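PDB 3BF7: esterase YbfF from Escherichia coli, which probably hydrolyses ester or thioester bonds, as an alpha/beta hydrolase with a helical cap. Local coordinates for residues A[109-119]-A[198-209]. The protein carries 1 engineered substitution. Sequence-based numbering, arbitrary orientation.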
ATOM      1  N   LEU A 109       1.762   5.215  12.549  1.00  7.09           N
ATOM      2  CA  LEU A 109       1.036   4.634  11.429  1.00  7.51           C
ATOM      3  C   LEU A 109       0.497   5.677  10.464  1.00  5.96           C
ATOM      4  O   LEU A 109      -0.119   6.658  10.879  1.00  6.25           O
ATOM      5  CB  LEU A 109      -0.126   3.788  11.970  1.00  9.09           C
ATOM      6  CG  LEU A 109      -1.054   3.044  11.001  1.00 10.23           C
ATOM      7  CD1 LEU A 109      -1.782   1.951  11.762  1.00 13.04           C
ATOM      8  CD2 LEU A 109      -2.051   3.995  10.355  1.00 12.84           C
ATOM      9  N   VAL A 110       0.728   5.449   9.175  1.00  5.80           N
ATOM     10  CA  VAL A 110       0.241   6.334   8.123  1.00  5.50           C
ATOM     11  C   VAL A 110      -0.497   5.487   7.093  1.00  5.22           C
ATOM     12  O   VAL A 110       0.052   4.511   6.578  1.00  6.26           O
ATOM     13  CB  VAL A 110       1.397   7.069   7.408  1.00  6.07           C
ATOM     14  CG1 VAL A 110       0.840   8.004   6.341  1.00  7.44           C
ATOM     15  CG2 VAL A 110       2.221   7.854   8.416  1.00  7.01           C
ATOM     16  N   ALA A 111      -1.738   5.863   6.801  1.00  5.20           N
ATOM     17  CA  ALA A 111      -2.563   5.156   5.827  1.00  5.59           C
ATOM     18  C   ALA A 111      -2.876   6.144   4.711  1.00  5.31           C
ATOM     19  O   ALA A 111      -3.550   7.152   4.937  1.00  5.90           O
ATOM     20  CB  ALA A 111      -3.845   4.665   6.483  1.00  7.16           C
ATOM     21  N   ILE A 112      -2.388   5.847   3.511  1.00  5.42           N
ATOM     22  CA  ILE A 112      -2.574   6.722   2.358  1.00  5.96           C
ATOM     23  C   ILE A 112      -3.782   6.312   1.517  1.00  5.29           C
ATOM     24  O   ILE A 112      -3.874   5.172   1.048  1.00  5.87           O
ATOM     25  CB  ILE A 112      -1.298   6.749   1.480  1.00  6.13           C
ATOM     26  CG1 ILE A 112      -0.083   7.114   2.346  1.00  6.43           C
ATOM     27  CG2 ILE A 112      -1.457   7.763   0.357  1.00  7.40           C
ATOM     28  CD1 ILE A 112       1.245   7.076   1.611  1.00  8.83           C
ATOM     29  N   ASP A 113      -4.689   7.274   1.348  1.00  5.89           N
ATOM     30  CA  ASP A 113      -5.952   7.152   0.620  1.00  5.92           C
ATOM     31  C   ASP A 113      -6.651   5.814   0.782  1.00  5.71           C
ATOM     32  O   ASP A 113      -6.875   5.073  -0.181  1.00  6.27           O
ATOM     33  CB  ASP A 113      -5.792   7.478  -0.865  1.00  6.61           C
ATOM     34  CG  ASP A 113      -7.094   7.966  -1.474  1.00  6.61           C
ATOM     35  OD1 ASP A 113      -7.525   7.419  -2.507  1.00  6.76           O
ATOM     36  OD2 ASP A 113      -7.694   8.902  -0.896  1.00  7.17           O
ATOM     37  N   ILE A 114      -7.039   5.543   2.020  1.00  6.20           N
ATOM     38  CA  ILE A 114      -7.712   4.304   2.356  1.00  5.61           C
ATOM     39  C   ILE A 114      -8.428   4.441   3.700  1.00  5.72           C
ATOM     40  O   ILE A 114      -7.993   5.188   4.584  1.00  6.89           O
ATOM     41  CB  ILE A 114      -6.679   3.142   2.425  1.00  6.62           C
ATOM     42  CG1 ILE A 114      -7.385   1.793   2.563  1.00  7.28           C
ATOM     43  CG2 ILE A 114      -5.714   3.366   3.582  1.00  8.35           C
ATOM     44  CD1 ILE A 114      -8.186   1.402   1.343  1.00  8.52           C
ATOM     45  N   ALA A 115      -9.539   3.726   3.839  1.00  6.01           N
ATOM     46  CA  ALA A 115     -10.306   3.719   5.078  1.00  5.99           C
ATOM     47  C   ALA A 115     -10.507   2.259   5.476  1.00  6.02           C
ATOM     48  O   ALA A 115     -10.537   1.372   4.618  1.00  6.23           O
ATOM     49  CB  ALA A 115     -11.655   4.395   4.876  1.00  7.15           C
ATOM     50  N   PRO A 116     -10.627   1.985   6.784  1.00  5.96           N
ATOM     51  CA  PRO A 116     -10.825   0.616   7.271  1.00  6.39           C
ATOM     52  C   PRO A 116     -12.288   0.223   7.110  1.00  6.47           C
ATOM     53  O   PRO A 116     -13.047   0.140   8.082  1.00  6.68           O
ATOM     54  CB  PRO A 116     -10.385   0.706   8.729  1.00  6.65           C
ATOM     55  CG  PRO A 116     -10.810   2.088   9.110  1.00  6.31           C
ATOM     56  CD  PRO A 116     -10.409   2.918   7.904  1.00  6.39           C
ATOM     57  N   VAL A 117     -12.671  -0.012   5.858  1.00  6.22           N
ATOM     58  CA  VAL A 117     -14.037  -0.366   5.517  1.00  7.08           C
ATOM     59  C   VAL A 117     -14.090  -1.312   4.327  1.00  6.76           C
ATOM     60  O   VAL A 117     -13.150  -1.387   3.534  1.00  6.42           O
ATOM     61  CB  VAL A 117     -14.856   0.892   5.119  1.00  6.60           C
ATOM     62  CG1 VAL A 117     -14.896   1.884   6.271  1.00  9.41           C
ATOM     63  CG2 VAL A 117     -14.252   1.537   3.866  1.00  7.36           C
ATOM     64  N   ASP A 118     -15.200  -2.035   4.225  1.00  7.20           N
ATOM     65  CA  ASP A 118     -15.448  -2.923   3.095  1.00  6.56           C
ATOM     66  C   ASP A 118     -16.159  -1.992   2.109  1.00  6.65           C
ATOM     67  O   ASP A 118     -17.264  -1.520   2.384  1.00  7.75           O
ATOM     68  CB  ASP A 118     -16.393  -4.053   3.509  1.00  7.98           C
ATOM     69  CG  ASP A 118     -16.654  -5.046   2.389  1.00  8.99           C
ATOM     70  OD1 ASP A 118     -16.456  -4.701   1.204  1.00  7.92           O
ATOM     71  OD2 ASP A 118     -17.078  -6.180   2.701  1.00 10.87           O
ATOM     72  N   TYR A 119     -15.534  -1.712   0.972  1.00  6.54           N
ATOM     73  CA  TYR A 119     -16.140  -0.804   0.005  1.00  7.50           C
ATOM     74  C   TYR A 119     -17.336  -1.385  -0.745  1.00  7.42           C
ATOM     75  O   TYR A 119     -18.105  -0.646  -1.355  1.00  8.65           O
ATOM     76  CB  TYR A 119     -15.076  -0.296  -0.967  1.00  7.39           C
ATOM     77  CG  TYR A 119     -14.076   0.636  -0.314  1.00  7.36           C
ATOM     78  CD1 TYR A 119     -14.407   1.963  -0.032  1.00  7.87           C
ATOM     79  CD2 TYR A 119     -12.804   0.189   0.033  1.00  7.42           C
ATOM     80  CE1 TYR A 119     -13.489   2.822   0.577  1.00  7.24           C
ATOM     81  CE2 TYR A 119     -11.882   1.038   0.641  1.00  7.78           C
ATOM     82  CZ  TYR A 119     -12.227   2.349   0.907  1.00  6.29           C
ATOM     83  OH  TYR A 119     -11.301   3.187   1.489  1.00  6.56           O
ATOM     84  N   ALA A 198      -2.950   8.330  14.629  1.00  7.54           N
ATOM     85  CA  ALA A 198      -2.746   7.683  13.336  1.00  7.51           C
ATOM     86  C   ALA A 198      -3.011   8.711  12.250  1.00  7.09           C
ATOM     87  O   ALA A 198      -3.981   9.458  12.334  1.00  9.04           O
ATOM     88  CB  ALA A 198      -3.699   6.507  13.184  1.00  9.13           C
ATOM     89  N   LEU A 199      -2.159   8.745  11.230  1.00  6.48           N
ATOM     90  CA  LEU A 199      -2.323   9.705  10.146  1.00  6.48           C
ATOM     91  C   LEU A 199      -2.945   9.092   8.903  1.00  5.89           C
ATOM     92  O   LEU A 199      -2.487   8.058   8.414  1.00  6.65           O
ATOM     93  CB  LEU A 199      -0.970  10.322   9.765  1.00  7.27           C
ATOM     94  CG  LEU A 199      -0.995  11.325   8.602  1.00  7.68           C
ATOM     95  CD1 LEU A 199      -1.776  12.567   9.010  1.00  9.87           C
ATOM     96  CD2 LEU A 199       0.429  11.695   8.202  1.00  8.73           C
ATOM     97  N   PHE A 200      -4.000   9.732   8.413  1.00  5.69           N
ATOM     98  CA  PHE A 200      -4.671   9.316   7.191  1.00  6.04           C
ATOM     99  C   PHE A 200      -4.443  10.435   6.186  1.00  5.72           C
ATOM    100  O   PHE A 200      -4.632  11.610   6.508  1.00  7.01           O
ATOM    101  CB  PHE A 200      -6.166   9.108   7.426  1.00  6.50           C
ATOM    102  CG  PHE A 200      -6.470   7.883   8.224  1.00  6.69           C
ATOM    103  CD1 PHE A 200      -6.229   7.856   9.594  1.00  7.62           C
ATOM    104  CD2 PHE A 200      -6.910   6.723   7.596  1.00  7.19           C
ATOM    105  CE1 PHE A 200      -6.415   6.686  10.328  1.00  9.22           C
ATOM    106  CE2 PHE A 200      -7.098   5.548   8.320  1.00  8.07           C
ATOM    107  CZ  PHE A 200      -6.848   5.530   9.688  1.00  8.74           C
ATOM    108  N   ILE A 201      -4.020  10.070   4.981  1.00  6.00           N
ATOM    109  CA  ILE A 201      -3.752  11.048   3.933  1.00  6.82           C
ATOM    110  C   ILE A 201      -4.608  10.754   2.707  1.00  6.29           C
ATOM    111  O   ILE A 201      -4.205   9.999   1.814  1.00  6.78           O
ATOM    112  CB  ILE A 201      -2.259  11.036   3.521  1.00  6.21           C
ATOM    113  CG1 ILE A 201      -1.375  11.267   4.750  1.00  7.68           C
ATOM    114  CG2 ILE A 201      -1.993  12.123   2.481  1.00  7.83           C
ATOM    115  CD1 ILE A 201       0.114  11.167   4.471  1.00  8.04           C
ATOM    116  N   PRO A 202      -5.813  11.338   2.655  1.00  6.90           N
ATOM    117  CA  PRO A 202      -6.710  11.123   1.517  1.00  7.03           C
ATOM    118  C   PRO A 202      -6.393  12.042   0.341  1.00  7.29           C
ATOM    119  O   PRO A 202      -5.836  13.133   0.513  1.00  8.10           O
ATOM    120  CB  PRO A 202      -8.093  11.454   2.085  1.00  8.94           C
ATOM    121  CG  PRO A 202      -7.910  11.428   3.579  1.00  8.80           C
ATOM    122  CD  PRO A 202      -6.534  11.978   3.766  1.00  7.76           C
ATOM    123  N   GLY A 203      -6.745  11.587  -0.854  1.00  7.95           N
ATOM    124  CA  GLY A 203      -6.581  12.416  -2.028  1.00  8.12           C
ATOM    125  C   GLY A 203      -7.880  13.199  -2.134  1.00  9.30           C
ATOM    126  O   GLY A 203      -8.963  12.625  -2.008  1.00  9.32           O
ATOM    127  N   GLY A 204      -7.780  14.508  -2.355  1.00  9.13           N
ATOM    128  CA  GLY A 204      -8.965  15.343  -2.464  1.00 12.13           C
ATOM    129  C   GLY A 204      -9.897  14.961  -3.597  1.00 11.01           C
ATOM    130  O   GLY A 204     -11.098  15.243  -3.538  1.00 13.06           O
ATOM    131  N   ASN A 205      -9.353  14.335  -4.635  1.00 11.11           N
ATOM    132  CA  ASN A 205     -10.160  13.912  -5.774  1.00 11.91           C
ATOM    133  C   ASN A 205     -10.377  12.404  -5.777  1.00 11.19           C
ATOM    134  O   ASN A 205     -10.469  11.785  -6.835  1.00 12.22           O
ATOM    135  CB  ASN A 205      -9.500  14.330  -7.091  1.00 14.75           C
ATOM    136  CG  ASN A 205      -9.314  15.828  -7.203  1.00 18.41           C
ATOM    137  OD1 ASN A 205     -10.187  16.604  -6.815  1.00 20.60           O
ATOM    138  ND2 ASN A 205      -8.177  16.244  -7.749  1.00 21.94           N
ATOM    139  N   SER A 206     -10.459  11.819  -4.585  1.00 10.09           N
ATOM    140  CA  SER A 206     -10.675  10.385  -4.441  1.00  9.25           C
ATOM    141  C   SER A 206     -11.775  10.106  -3.425  1.00  8.95           C
ATOM    142  O   SER A 206     -11.902  10.814  -2.429  1.00  8.89           O
ATOM    143  CB  SER A 206      -9.393   9.694  -3.983  1.00  8.51           C
ATOM    144  OG  SER A 206      -9.657   8.341  -3.656  1.00  9.32           O
ATOM    145  N   PRO A 207     -12.575   9.053  -3.658  1.00  9.34           N
ATOM    146  CA  PRO A 207     -13.668   8.687  -2.755  1.00  9.97           C
ATOM    147  C   PRO A 207     -13.294   7.674  -1.674  1.00 10.14           C
ATOM    148  O   PRO A 207     -14.143   7.287  -0.874  1.00 11.98           O
ATOM    149  CB  PRO A 207     -14.701   8.116  -3.708  1.00 11.76           C
ATOM    150  CG  PRO A 207     -13.828   7.327  -4.638  1.00 11.90           C
ATOM    151  CD  PRO A 207     -12.663   8.280  -4.913  1.00 10.54           C
ATOM    152  N   TYR A 208     -12.038   7.239  -1.645  1.00  8.71           N
ATOM    153  CA  TYR A 208     -11.617   6.239  -0.667  1.00  7.44           C
ATOM    154  C   TYR A 208     -11.779   6.616   0.805  1.00  6.92           C
ATOM    155  O   TYR A 208     -12.010   5.738   1.640  1.00  7.32           O
ATOM    156  CB  TYR A 208     -10.166   5.821  -0.932  1.00  7.13           C
ATOM    157  CG  TYR A 208      -9.999   4.795  -2.035  1.00  7.12           C
ATOM    158  CD1 TYR A 208      -9.710   3.462  -1.737  1.00  7.43           C
ATOM    159  CD2 TYR A 208     -10.104   5.158  -3.379  1.00  8.18           C
ATOM    160  CE1 TYR A 208      -9.526   2.515  -2.750  1.00  7.83           C
ATOM    161  CE2 TYR A 208      -9.923   4.220  -4.399  1.00  8.42           C
ATOM    162  CZ  TYR A 208      -9.632   2.904  -4.078  1.00  8.70           C
ATOM    163  OH  TYR A 208      -9.431   1.987  -5.085  1.00  9.59           O
ATOM    164  N   VAL A 209     -11.662   7.899   1.138  1.00  8.34           N
ATOM    165  CA  VAL A 209     -11.799   8.314   2.534  1.00  8.74           C
ATOM    166  C   VAL A 209     -12.852   9.401   2.731  1.00 10.11           C
ATOM    167  O   VAL A 209     -12.681  10.310   3.543  1.00 11.48           O
ATOM    168  CB  VAL A 209     -10.452   8.819   3.116  1.00  8.12           C
ATOM    169  CG1 VAL A 209     -10.492   8.777   4.643  1.00 11.61           C
ATOM    170  CG2 VAL A 209      -9.303   7.972   2.598  1.00 10.36           C
TER
HETATM  171  O   HOH W   1     -10.257   9.853  -0.350  1.00  8.08           O
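Ala198 sets its CB against Leu109 CD2 where strand 198-201 begins to pair with the parallel strand 106-112. Leu199 bonds strand 106-112 twice: its N donates to Leu109 O and its O accepts from Ala111 N. Phe200 and Ala111 share the sheet face opposite Leu199 and Val110, and Ala111 CB sits 3.8 Å from Phe200 CE2. The Phe200 ring turns its edge to Ile114 O. Ile201 CD1 lies 3.7 Å from Val110 CG1, the two side chains crossing at a slant. Ile201 O accepts from Asp113 N at 2.8 Å. Past the strand ends, Gly203 N gives a nearly straight bond (172°) to Asp113 OD2, 2.8 Å away and met from above the carboxylate plane. Ser206 OG donates to the syn lone pair of Asp113 OD1 at 2.6 Å. A water joins Asp113 OD2 to Ser206 O and Val209 N. With CG anti to the backbone N (chi1 -154°), the Asp113 carboxylate reaches across to Gly203 and Ser206, and their bonds hold it in place. Asp113 OD1 is also hydrogen-bonded to His234 ND1, consistent with the acid of a Ser89-His234-Asp113 triad. Tyr208 points its ring edge at the Tyr119 face, with centroids 5.3 Å apart. Tyr119 OH donates to Tyr208 O at 2.7 Å and accepts from Ala115 N. A phenylalanine at Tyr119 would probably leave Tyr208 O and Ala115 N without this shared partner. Val209 CG2 packs 3.4 Å from Ile114 N. Strand 106-112 lies between strands 83-88 and 198-201 in the central sheet. Helix 241-253 covers the face of Val110, Leu199 and Ile201; helices 90-101 and 214-220 touch Phe200 on the other.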